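Local coordinates for uncharacterized protein Rv2277c (Mycobacterium tuberculosis, PDB 5VUG) that has a TIM-barrel fold and probably hydrolyses phosphoric diesters such as glycerophosphodiesters, although its exact function is uncharacterised, at residues 46-54 against 133-141; 243-251 against 264-272. All coordinates share one frame; numbering follows the deposited sequence.

Interaction 1: 46-54 against 133-141; sequences VQVSSDGVP and PLVSAVAQV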
ATOM      1  N   VAL A  46      17.624  22.974   4.971  1.00  9.81           N
ATOM      2  CA  VAL A  46      18.776  23.390   5.770  1.00  9.59           C
ATOM      3  C   VAL A  46      19.844  22.295   5.772  1.00 10.12           C
ATOM      4  O   VAL A  46      19.540  21.114   5.989  1.00 11.15           O
ATOM      5  CB  VAL A  46      18.368  23.764   7.206  1.00 10.11           C
ATOM      6  CG1 VAL A  46      19.531  24.440   7.920  1.00 10.90           C
ATOM      7  CG2 VAL A  46      17.124  24.666   7.187  1.00 10.05           C
ATOM      8  N   GLN A  47      21.089  22.694   5.513  1.00 10.21           N
ATOM      9  CA  GLN A  47      22.279  21.855   5.663  1.00 10.75           C
ATOM     10  C   GLN A  47      23.310  22.655   6.455  1.00 11.71           C
ATOM     11  O   GLN A  47      23.069  23.807   6.819  1.00 15.40           O
ATOM     12  CB  GLN A  47      22.794  21.345   4.302  1.00 10.11           C
ATOM     13  CG  GLN A  47      21.763  20.474   3.568  1.00 11.80           C
ATOM     14  CD  GLN A  47      22.342  19.785   2.345  1.00 12.55           C
ATOM     15  OE1 GLN A  47      23.328  19.053   2.449  1.00 15.45           O
ATOM     16  NE2 GLN A  47      21.732  20.008   1.185  1.00 12.15           N
ATOM     17  N   VAL A  48      24.449  22.054   6.780  1.00 13.61           N
ATOM     18  CA  VAL A  48      25.438  22.720   7.620  1.00 13.18           C
ATOM     19  C   VAL A  48      26.805  22.737   6.936  1.00 14.15           C
ATOM     20  O   VAL A  48      27.232  21.747   6.326  1.00 14.45           O
ATOM     21  CB  VAL A  48      25.489  22.131   9.053  1.00 11.86           C
ATOM     22  CG1 VAL A  48      25.942  20.657   9.057  1.00 14.51           C
ATOM     23  CG2 VAL A  48      26.375  22.976   9.954  1.00 13.95           C
ATOM     24  N   SER A  49      27.483  23.878   7.023  1.00 13.13           N
ATOM     25  CA  SER A  49      28.820  24.028   6.470  1.00 13.80           C
ATOM     26  C   SER A  49      29.829  23.175   7.244  1.00 13.33           C
ATOM     27  O   SER A  49      29.562  22.681   8.350  1.00 13.49           O
ATOM     28  CB  SER A  49      29.250  25.490   6.566  1.00 14.34           C
ATOM     29  OG  SER A  49      29.493  25.848   7.922  1.00 13.60           O
ATOM     30  N   SER A  50      31.026  23.025   6.662  1.00 14.70           N
ATOM     31  CA  SER A  50      32.084  22.296   7.361  1.00 16.52           C
ATOM     32  C   SER A  50      32.424  22.941   8.698  1.00 17.06           C
ATOM     33  O   SER A  50      32.838  22.239   9.631  1.00 17.28           O
ATOM     34  CB  SER A  50      33.341  22.208   6.495  1.00 17.93           C
ATOM     35  OG  SER A  50      33.973  23.475   6.389  1.00 17.96           O
ATOM     36  N   ASP A  51      32.263  24.264   8.817  1.00 16.58           N
ATOM     37  CA  ASP A  51      32.546  24.965  10.064  1.00 17.23           C
ATOM     38  C   ASP A  51      31.289  25.273  10.880  1.00 15.11           C
ATOM     39  O   ASP A  51      31.283  26.220  11.680  1.00 15.71           O
ATOM     40  CB  ASP A  51      33.453  26.188   9.857  1.00 18.33           C
ATOM     41  CG  ASP A  51      32.929  27.168   8.820  1.00 17.70           C
ATOM     42  OD1 ASP A  51      31.944  26.867   8.121  1.00 17.51           O
ATOM     43  OD2 ASP A  51      33.530  28.262   8.712  1.00 21.26           O
ATOM     44  N   GLY A  52      30.230  24.492  10.690  1.00 13.62           N
ATOM     45  CA  GLY A  52      29.141  24.461  11.643  1.00 11.99           C
ATOM     46  C   GLY A  52      28.107  25.551  11.533  1.00 10.79           C
ATOM     47  O   GLY A  52      27.393  25.796  12.509  1.00 13.35           O
ATOM     48  N   VAL A  53      27.971  26.191  10.380  1.00 11.62           N
ATOM     49  CA  VAL A  53      26.969  27.235  10.188  1.00 12.02           C
ATOM     50  C   VAL A  53      25.844  26.669   9.327  1.00 11.34           C
ATOM     51  O   VAL A  53      26.089  26.267   8.181  1.00 11.79           O
ATOM     52  CB  VAL A  53      27.565  28.500   9.556  1.00 12.75           C
ATOM     53  CG1 VAL A  53      26.471  29.555   9.374  1.00 13.86           C
ATOM     54  CG2 VAL A  53      28.706  29.025  10.404  1.00 14.95           C
ATOM     55  N   PRO A  54      24.607  26.627   9.821  1.00 10.75           N
ATOM     56  CA  PRO A  54      23.495  26.188   8.967  1.00 10.23           C
ATOM     57  C   PRO A  54      23.310  27.152   7.803  1.00  8.99           C
ATOM     58  O   PRO A  54      23.350  28.376   7.971  1.00 10.67           O
ATOM     59  CB  PRO A  54      22.286  26.210   9.916  1.00 10.16           C
ATOM     60  CG  PRO A  54      22.899  26.032  11.287  1.00 11.48           C
ATOM     61  CD  PRO A  54      24.198  26.808  11.225  1.00 10.08           C
ATOM     62  N   PRO A 133      26.426  17.127  13.009  1.00 18.14           N
ATOM     63  CA  PRO A 133      26.023  18.227  13.899  1.00 14.90           C
ATOM     64  C   PRO A 133      24.922  19.168  13.404  1.00 15.35           C
ATOM     65  O   PRO A 133      24.705  20.200  14.061  1.00 15.36           O
ATOM     66  CB  PRO A 133      27.321  19.022  14.035  1.00 16.39           C
ATOM     67  CG  PRO A 133      27.931  18.902  12.678  1.00 19.56           C
ATOM     68  CD  PRO A 133      27.630  17.484  12.233  1.00 17.91           C
ATOM     69  N   LEU A 134      24.259  18.837  12.294  1.00 13.72           N
ATOM     70  CA  LEU A 134      23.225  19.716  11.741  1.00 12.66           C
ATOM     71  C   LEU A 134      22.166  20.085  12.781  1.00 10.00           C
ATOM     72  O   LEU A 134      21.815  21.258  12.929  1.00 10.93           O
ATOM     73  CB  LEU A 134      22.570  19.066  10.513  1.00 12.09           C
ATOM     74  CG  LEU A 134      21.380  19.814   9.908  1.00 13.65           C
ATOM     75  CD1 LEU A 134      21.828  21.174   9.399  1.00 15.01           C
ATOM     76  CD2 LEU A 134      20.715  19.009   8.778  1.00 14.66           C
ATOM     77  N   VAL A 135      21.642  19.095  13.510  1.00 11.14           N
ATOM     78  CA  VAL A 135      20.524  19.355  14.419  1.00 10.69           C
ATOM     79  C   VAL A 135      20.943  20.316  15.529  1.00 10.06           C
ATOM     80  O   VAL A 135      20.239  21.290  15.827  1.00 10.51           O
ATOM     81  CB  VAL A 135      19.936  18.036  14.957  1.00 12.05           C
ATOM     82  CG1 VAL A 135      19.021  18.284  16.140  1.00 11.31           C
ATOM     83  CG2 VAL A 135      19.163  17.295  13.843  1.00 13.01           C
ATOM     84  N   SER A 136      22.107  20.074  16.140  1.00 11.00           N
ATOM     85  CA  SER A 136      22.602  20.980  17.176  1.00 11.05           C
ATOM     86  C   SER A 136      22.878  22.376  16.620  1.00 11.45           C
ATOM     87  O   SER A 136      22.558  23.388  17.263  1.00 11.50           O
ATOM     88  CB  SER A 136      23.870  20.407  17.814  1.00 12.44           C
ATOM     89  OG  SER A 136      24.370  21.285  18.816  1.00 14.99           O
ATOM     90  N   ALA A 137      23.499  22.450  15.442  1.00 11.32           N
ATOM     91  CA  ALA A 137      23.799  23.749  14.852  1.00 10.56           C
ATOM     92  C   ALA A 137      22.521  24.532  14.576  1.00 10.99           C
ATOM     93  O   ALA A 137      22.463  25.749  14.811  1.00 12.09           O
ATOM     94  CB  ALA A 137      24.628  23.567  13.576  1.00 11.16           C
ATOM     95  N   VAL A 138      21.478  23.845  14.109  1.00 10.46           N
ATOM     96  CA  VAL A 138      20.206  24.518  13.863  1.00 10.70           C
ATOM     97  C   VAL A 138      19.581  24.979  15.170  1.00 11.57           C
ATOM     98  O   VAL A 138      19.100  26.117  15.274  1.00 11.66           O
ATOM     99  CB  VAL A 138      19.253  23.623  13.047  1.00  8.99           C
ATOM    100  CG1 VAL A 138      17.820  24.220  13.046  1.00 10.25           C
ATOM    101  CG2 VAL A 138      19.757  23.476  11.603  1.00 11.40           C
ATOM    102  N   ALA A 139      19.585  24.111  16.190  1.00 12.08           N
ATOM    103  CA  ALA A 139      19.052  24.483  17.494  1.00 11.44           C
ATOM    104  C   ALA A 139      19.741  25.730  18.035  1.00 13.98           C
ATOM    105  O   ALA A 139      19.081  26.624  18.577  1.00 14.55           O
ATOM    106  CB  ALA A 139      19.184  23.315  18.477  1.00 12.72           C
ATOM    107  N   GLN A 140      21.063  25.817  17.878  1.00 12.92           N
ATOM    108  CA  GLN A 140      21.796  26.964  18.405  1.00 11.68           C
ATOM    109  C   GLN A 140      21.401  28.257  17.704  1.00 12.29           C
ATOM    110  O   GLN A 140      21.223  29.289  18.366  1.00 15.86           O
ATOM    111  CB  GLN A 140      23.296  26.710  18.319  1.00 12.22           C
ATOM    112  CG  GLN A 140      23.767  25.663  19.316  1.00 15.16           C
ATOM    113  CD  GLN A 140      25.218  25.297  19.119  1.00 15.67           C
ATOM    114  OE1 GLN A 140      26.102  26.159  19.175  1.00 18.53           O
ATOM    115  NE2 GLN A 140      25.476  24.016  18.869  1.00 15.65           N
ATOM    116  N   VAL A 141      21.253  28.227  16.373  1.00 12.52           N
ATOM    117  CA  VAL A 141      20.783  29.413  15.654  1.00 11.55           C
ATOM    118  C   VAL A 141      19.384  29.797  16.115  1.00 14.18           C
ATOM    119  O   VAL A 141      19.099  30.969  16.376  1.00 13.75           O
ATOM    120  CB  VAL A 141      20.821  29.198  14.130  1.00 12.27           C
ATOM    121  CG1 VAL A 141      20.089  30.352  13.423  1.00 15.76           C
ATOM    122  CG2 VAL A 141      22.249  29.102  13.627  1.00 12.58           C
TER
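One face of the A137-V138 peptide lies under the puckered ring of P54, whose CG is 3.6 Å from A137 O, while its CD lies 3.9 Å from V141 CG2. A ring suits this place, because its compact CH2 groups can press on a helix backbone. Reciprocally, CD1 of L134 stands over a face of the Q47-V48 peptide, 3.6 Å from Q47 C. With its CG anti to the backbone N (chi1 174°), L134 reaches back to the strand although its CB heads along the contact rather than into it. V48 slides past it in the opposite direction, and its CG1, lodged between its own N and carbonyl carbon, comes 3.9 Å from L134 CA. Beyond this, V46 CG1 meets V138 CG2 at 3.8 Å. A137 is small enough for the turn to approach: its CB lies 3.7 Å from G52 O. The type I turn S49-G52 is stiffened by S49 OG, which accepts V53 N and donates to D51 OD1. The axes of strand 46-48 and helix 134-141 run at 109° to each other, and the strand's outward-facing valines thus form with the helix an apolar strand-to-helix layer of the kind that surrounds a TIM barrel.

Interaction 2: 243-251 against 264-272; sequences GMKVMGFAV and GLDAVLVDS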
ATOM      1  N   GLY A 243      -5.574  19.105  18.356  1.00 19.93           N
ATOM      2  CA  GLY A 243      -4.730  20.240  18.054  1.00 19.69           C
ATOM      3  C   GLY A 243      -3.682  20.007  16.988  1.00 18.41           C
ATOM      4  O   GLY A 243      -2.858  20.896  16.757  1.00 18.93           O
HETATM    5  N   MSE A 244      -3.667  18.843  16.336  1.00 16.76           N
HETATM    6  CA  MSE A 244      -2.758  18.632  15.212  1.00 14.13           C
HETATM    7  C   MSE A 244      -3.066  19.606  14.080  1.00 12.14           C
HETATM    8  O   MSE A 244      -4.211  20.013  13.883  1.00 14.76           O
HETATM    9  CB  MSE A 244      -2.851  17.207  14.654  1.00 14.11           C
HETATM   10  CG  MSE A 244      -2.317  16.116  15.577  1.00 14.93           C
HETATM   11 SE   MSE A 244      -1.866  14.468  14.601  0.82 19.28          SE
HETATM   12  CE  MSE A 244      -0.060  14.906  14.030  1.00 15.63           C
ATOM     13  N   LYS A 245      -2.030  19.961  13.324  1.00 11.38           N
ATOM     14  CA  LYS A 245      -2.161  20.765  12.119  1.00 11.48           C
ATOM     15  C   LYS A 245      -1.603  19.954  10.960  1.00 10.82           C
ATOM     16  O   LYS A 245      -0.600  19.253  11.120  1.00 12.09           O
ATOM     17  CB  LYS A 245      -1.399  22.090  12.268  1.00 13.86           C
ATOM     18  CG  LYS A 245      -1.923  22.955  13.414  1.00 17.13           C
ATOM     19  CD  LYS A 245      -1.042  24.163  13.654  1.00 22.78           C
ATOM     20  CE  LYS A 245      -1.620  25.053  14.758  1.00 31.01           C
ATOM     21  NZ  LYS A 245      -0.855  26.320  14.944  1.00 35.97           N
ATOM     22  N   VAL A 246      -2.276  20.001   9.810  1.00 11.37           N
ATOM     23  CA  VAL A 246      -1.936  19.131   8.686  1.00 10.16           C
ATOM     24  C   VAL A 246      -1.655  19.958   7.439  1.00 10.62           C
ATOM     25  O   VAL A 246      -2.390  20.900   7.112  1.00 11.24           O
ATOM     26  CB  VAL A 246      -2.983  18.022   8.428  1.00 10.62           C
ATOM     27  CG1 VAL A 246      -2.995  17.023   9.596  1.00 13.00           C
ATOM     28  CG2 VAL A 246      -4.374  18.608   8.206  1.00 13.73           C
HETATM   29  N   MSE A 247      -0.578  19.600   6.748  1.00 10.01           N
HETATM   30  CA  MSE A 247      -0.173  20.268   5.514  1.00  9.51           C
HETATM   31  C   MSE A 247      -0.185  19.317   4.332  1.00  9.92           C
HETATM   32  O   MSE A 247       0.304  18.178   4.425  1.00 11.53           O
HETATM   33  CB  MSE A 247       1.231  20.863   5.668  1.00 11.85           C
HETATM   34  CG  MSE A 247       1.708  21.663   4.434  1.00 10.89           C
HETATM   35 SE   MSE A 247       3.511  22.395   4.678  0.80 15.34          SE
HETATM   36  CE  MSE A 247       3.291  23.192   6.430  1.00 12.14           C
ATOM     37  N   GLY A 248      -0.747  19.778   3.215  1.00  9.58           N
ATOM     38  CA  GLY A 248      -0.654  19.027   1.977  1.00 10.12           C
ATOM     39  C   GLY A 248       0.611  19.394   1.232  1.00 11.09           C
ATOM     40  O   GLY A 248       0.858  20.581   0.994  1.00 10.98           O
ATOM     41  N   PHE A 249       1.443  18.410   0.898  1.00 10.74           N
ATOM     42  CA  PHE A 249       2.654  18.671   0.131  1.00 10.15           C
ATOM     43  C   PHE A 249       2.341  18.597  -1.366  1.00 10.85           C
ATOM     44  O   PHE A 249       1.372  17.965  -1.796  1.00 11.25           O
ATOM     45  CB  PHE A 249       3.735  17.624   0.437  1.00  8.47           C
ATOM     46  CG  PHE A 249       4.227  17.622   1.872  1.00 10.32           C
ATOM     47  CD1 PHE A 249       4.073  18.730   2.698  1.00 12.54           C
ATOM     48  CD2 PHE A 249       4.902  16.510   2.369  1.00  9.23           C
ATOM     49  CE1 PHE A 249       4.565  18.720   4.006  1.00 10.40           C
ATOM     50  CE2 PHE A 249       5.383  16.486   3.674  1.00  9.69           C
ATOM     51  CZ  PHE A 249       5.219  17.597   4.488  1.00 10.82           C
ATOM     52  N   ALA A 250       3.200  19.234  -2.164  1.00 10.96           N
ATOM     53  CA  ALA A 250       3.131  19.147  -3.627  1.00 12.41           C
ATOM     54  C   ALA A 250       1.763  19.581  -4.162  1.00 14.73           C
ATOM     55  O   ALA A 250       1.135  18.894  -4.972  1.00 16.25           O
ATOM     56  CB  ALA A 250       3.528  17.753  -4.125  1.00 13.17           C
ATOM     57  N   VAL A 251       1.293  20.730  -3.682  1.00 11.54           N
ATOM     58  CA  VAL A 251       0.033  21.314  -4.130  1.00 11.51           C
ATOM     59  C   VAL A 251       0.366  22.200  -5.327  1.00 13.83           C
ATOM     60  O   VAL A 251       0.997  23.251  -5.178  1.00 16.54           O
ATOM     61  CB  VAL A 251      -0.644  22.098  -3.000  1.00 11.16           C
ATOM     62  CG1 VAL A 251      -1.916  22.814  -3.497  1.00 13.06           C
ATOM     63  CG2 VAL A 251      -0.954  21.150  -1.815  1.00 12.91           C
ATOM     64  N   GLY A 264     -10.267  21.072   4.426  1.00 16.48           N
ATOM     65  CA  GLY A 264      -9.808  21.812   5.585  1.00 15.93           C
ATOM     66  C   GLY A 264      -8.371  21.571   5.998  1.00 16.00           C
ATOM     67  O   GLY A 264      -8.069  21.615   7.196  1.00 17.12           O
ATOM     68  N   LEU A 265      -7.469  21.307   5.053  1.00 14.51           N
ATOM     69  CA  LEU A 265      -6.055  21.276   5.405  1.00 11.41           C
ATOM     70  C   LEU A 265      -5.633  22.624   5.979  1.00 10.59           C
ATOM     71  O   LEU A 265      -6.046  23.682   5.498  1.00 13.11           O
ATOM     72  CB  LEU A 265      -5.199  20.971   4.179  1.00 13.05           C
ATOM     73  CG  LEU A 265      -5.375  19.609   3.510  1.00 12.28           C
ATOM     74  CD1 LEU A 265      -4.340  19.436   2.398  1.00 13.22           C
ATOM     75  CD2 LEU A 265      -5.280  18.476   4.525  1.00 16.40           C
ATOM     76  N   ASP A 266      -4.794  22.580   7.014  1.00 10.05           N
ATOM     77  CA  ASP A 266      -4.318  23.813   7.630  1.00 10.71           C
ATOM     78  C   ASP A 266      -3.399  24.588   6.701  1.00 10.50           C
ATOM     79  O   ASP A 266      -3.313  25.821   6.804  1.00 11.71           O
ATOM     80  CB  ASP A 266      -3.592  23.504   8.936  1.00 11.90           C
ATOM     81  CG  ASP A 266      -4.514  22.930   9.977  1.00 15.02           C
ATOM     82  OD1 ASP A 266      -5.200  23.712  10.674  1.00 20.07           O
ATOM     83  OD2 ASP A 266      -4.580  21.697  10.072  1.00 12.69           O
ATOM     84  N   ALA A 267      -2.697  23.890   5.805  1.00 10.01           N
ATOM     85  CA  ALA A 267      -1.684  24.523   4.975  1.00 10.16           C
ATOM     86  C   ALA A 267      -1.505  23.729   3.692  1.00  9.37           C
ATOM     87  O   ALA A 267      -1.771  22.519   3.642  1.00 10.01           O
ATOM     88  CB  ALA A 267      -0.341  24.582   5.722  1.00 10.79           C
ATOM     89  N   VAL A 268      -1.042  24.429   2.651  1.00  8.64           N
ATOM     90  CA  VAL A 268      -0.630  23.821   1.391  1.00  8.57           C
ATOM     91  C   VAL A 268       0.774  24.295   1.040  1.00  9.51           C
ATOM     92  O   VAL A 268       1.112  25.471   1.225  1.00 11.35           O
ATOM     93  CB  VAL A 268      -1.605  24.127   0.233  1.00 10.10           C
ATOM     94  CG1 VAL A 268      -2.946  23.460   0.479  1.00 12.77           C
ATOM     95  CG2 VAL A 268      -1.787  25.642   0.032  1.00 11.39           C
ATOM     96  N   LEU A 269       1.590  23.374   0.533  1.00  9.85           N
ATOM     97  CA  LEU A 269       2.993  23.640   0.221  1.00  9.11           C
ATOM     98  C   LEU A 269       3.113  23.831  -1.290  1.00 10.55           C
ATOM     99  O   LEU A 269       2.894  22.887  -2.054  1.00 10.67           O
ATOM    100  CB  LEU A 269       3.842  22.463   0.702  1.00  9.67           C
ATOM    101  CG  LEU A 269       5.365  22.584   0.690  1.00  9.70           C
ATOM    102  CD1 LEU A 269       5.833  23.837   1.427  1.00  9.43           C
ATOM    103  CD2 LEU A 269       5.985  21.343   1.342  1.00 10.08           C
ATOM    104  N   VAL A 270       3.459  25.052  -1.719  1.00  9.89           N
ATOM    105  CA  VAL A 270       3.354  25.466  -3.119  1.00  9.42           C
ATOM    106  C   VAL A 270       4.709  25.895  -3.684  1.00 10.15           C
ATOM    107  O   VAL A 270       5.480  26.608  -3.029  1.00 11.95           O
ATOM    108  CB  VAL A 270       2.292  26.573  -3.319  1.00 10.52           C
ATOM    109  CG1 VAL A 270       0.939  26.125  -2.761  1.00 12.71           C
ATOM    110  CG2 VAL A 270       2.735  27.907  -2.696  1.00 13.24           C
ATOM    111  N   ASP A 271       4.984  25.482  -4.928  1.00 11.98           N
ATOM    112  CA  ASP A 271       6.207  25.903  -5.604  1.00 12.73           C
ATOM    113  C   ASP A 271       6.117  27.322  -6.142  1.00 12.62           C
ATOM    114  O   ASP A 271       7.156  27.951  -6.370  1.00 14.47           O
ATOM    115  CB  ASP A 271       6.544  24.971  -6.772  1.00 14.32           C
ATOM    116  CG  ASP A 271       7.040  23.605  -6.320  1.00 20.63           C
ATOM    117  OD1 ASP A 271       7.024  23.322  -5.109  1.00 24.07           O
ATOM    118  OD2 ASP A 271       7.467  22.814  -7.190  1.00 23.79           O
ATOM    119  N   SER A 272       4.912  27.839  -6.372  1.00 11.78           N
ATOM    120  CA  SER A 272       4.748  29.177  -6.941  1.00 12.59           C
ATOM    121  C   SER A 272       3.824  30.019  -6.079  1.00 12.80           C
ATOM    122  O   SER A 272       2.601  30.023  -6.284  1.00 14.70           O
ATOM    123  CB  SER A 272       4.217  29.113  -8.370  1.00 13.21           C
ATOM    124  OG  SER A 272       4.033  30.417  -8.891  1.00 16.16           O
TER
HETATM  125  O   HOH W   1       3.423  23.574  -6.316  1.00 27.38           O
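L265, just ahead of strand 267-270, packs on strand 245-249; the two parallel strands, with helix 254-263 between them, make a beta-alpha-beta unit of the TIM barrel. L265 CD1 presses on the backbone of G248, which has no side chain to be in the way, and lies 3.7 Å from G248 N; CD2 packs across V246 CG2. D266 then turns its carboxylate onto the neighbouring backbone: OD2 accepts V246 N at 2.9 Å and 162°, met on the anti side and well out of the carboxylate plane. V246 O in return takes two weak bonds, from the N atoms of D266 and A267. Regular ladder bonding starts with A267, whose O receives G248 N at 3.0 Å, and its small methyl sits beside CG of the selenomethionine M247. On the other face V268 and V251 cross at about a right angle, V268 CB 3.7 Å from V251 CG2, two branched side chains filling the layer toward helix 254-263. L269 N reaches G248 O at 2.9 Å, the donor almost in line with the carbonyl (176°). With CG anti to the backbone N (chi1 -171°), L269 brings CD2 to 3.5 Å from F249 CD1, and its side chain lies about 4 Å from a bound glycerol. L269 O skips A250, whose phi is positive, and takes V251 N. V270 CG1 rests near V251 O. D271 bonds H16 ND1 through its OD1, and its backbone N gives its hydrogen to a water that in turn donates to V251 O at 2.7 Å.

From the N terminus, strand 12-16 comes first in the barrel sheet, and strand 41-48 pairs beside it. Interaction 1 then closes a long loop of 78 residues, bringing helix 134-145 back against the end of strand 41-48 and the turn after it. Interaction 2 opens only later and closes a short loop of 12 residues, mostly helix 254-263. The two lie in series, neither nested nor crossed, on opposite sides of the chain's centre, with their own centres about 26 Å apart. Strand 12-16 relates them: it pairs in parallel with both 41-48 and 267-270. Interaction 1 therefore ties an outer helix to the barrel wall, whereas interaction 2 joins neighbouring strands within that wall.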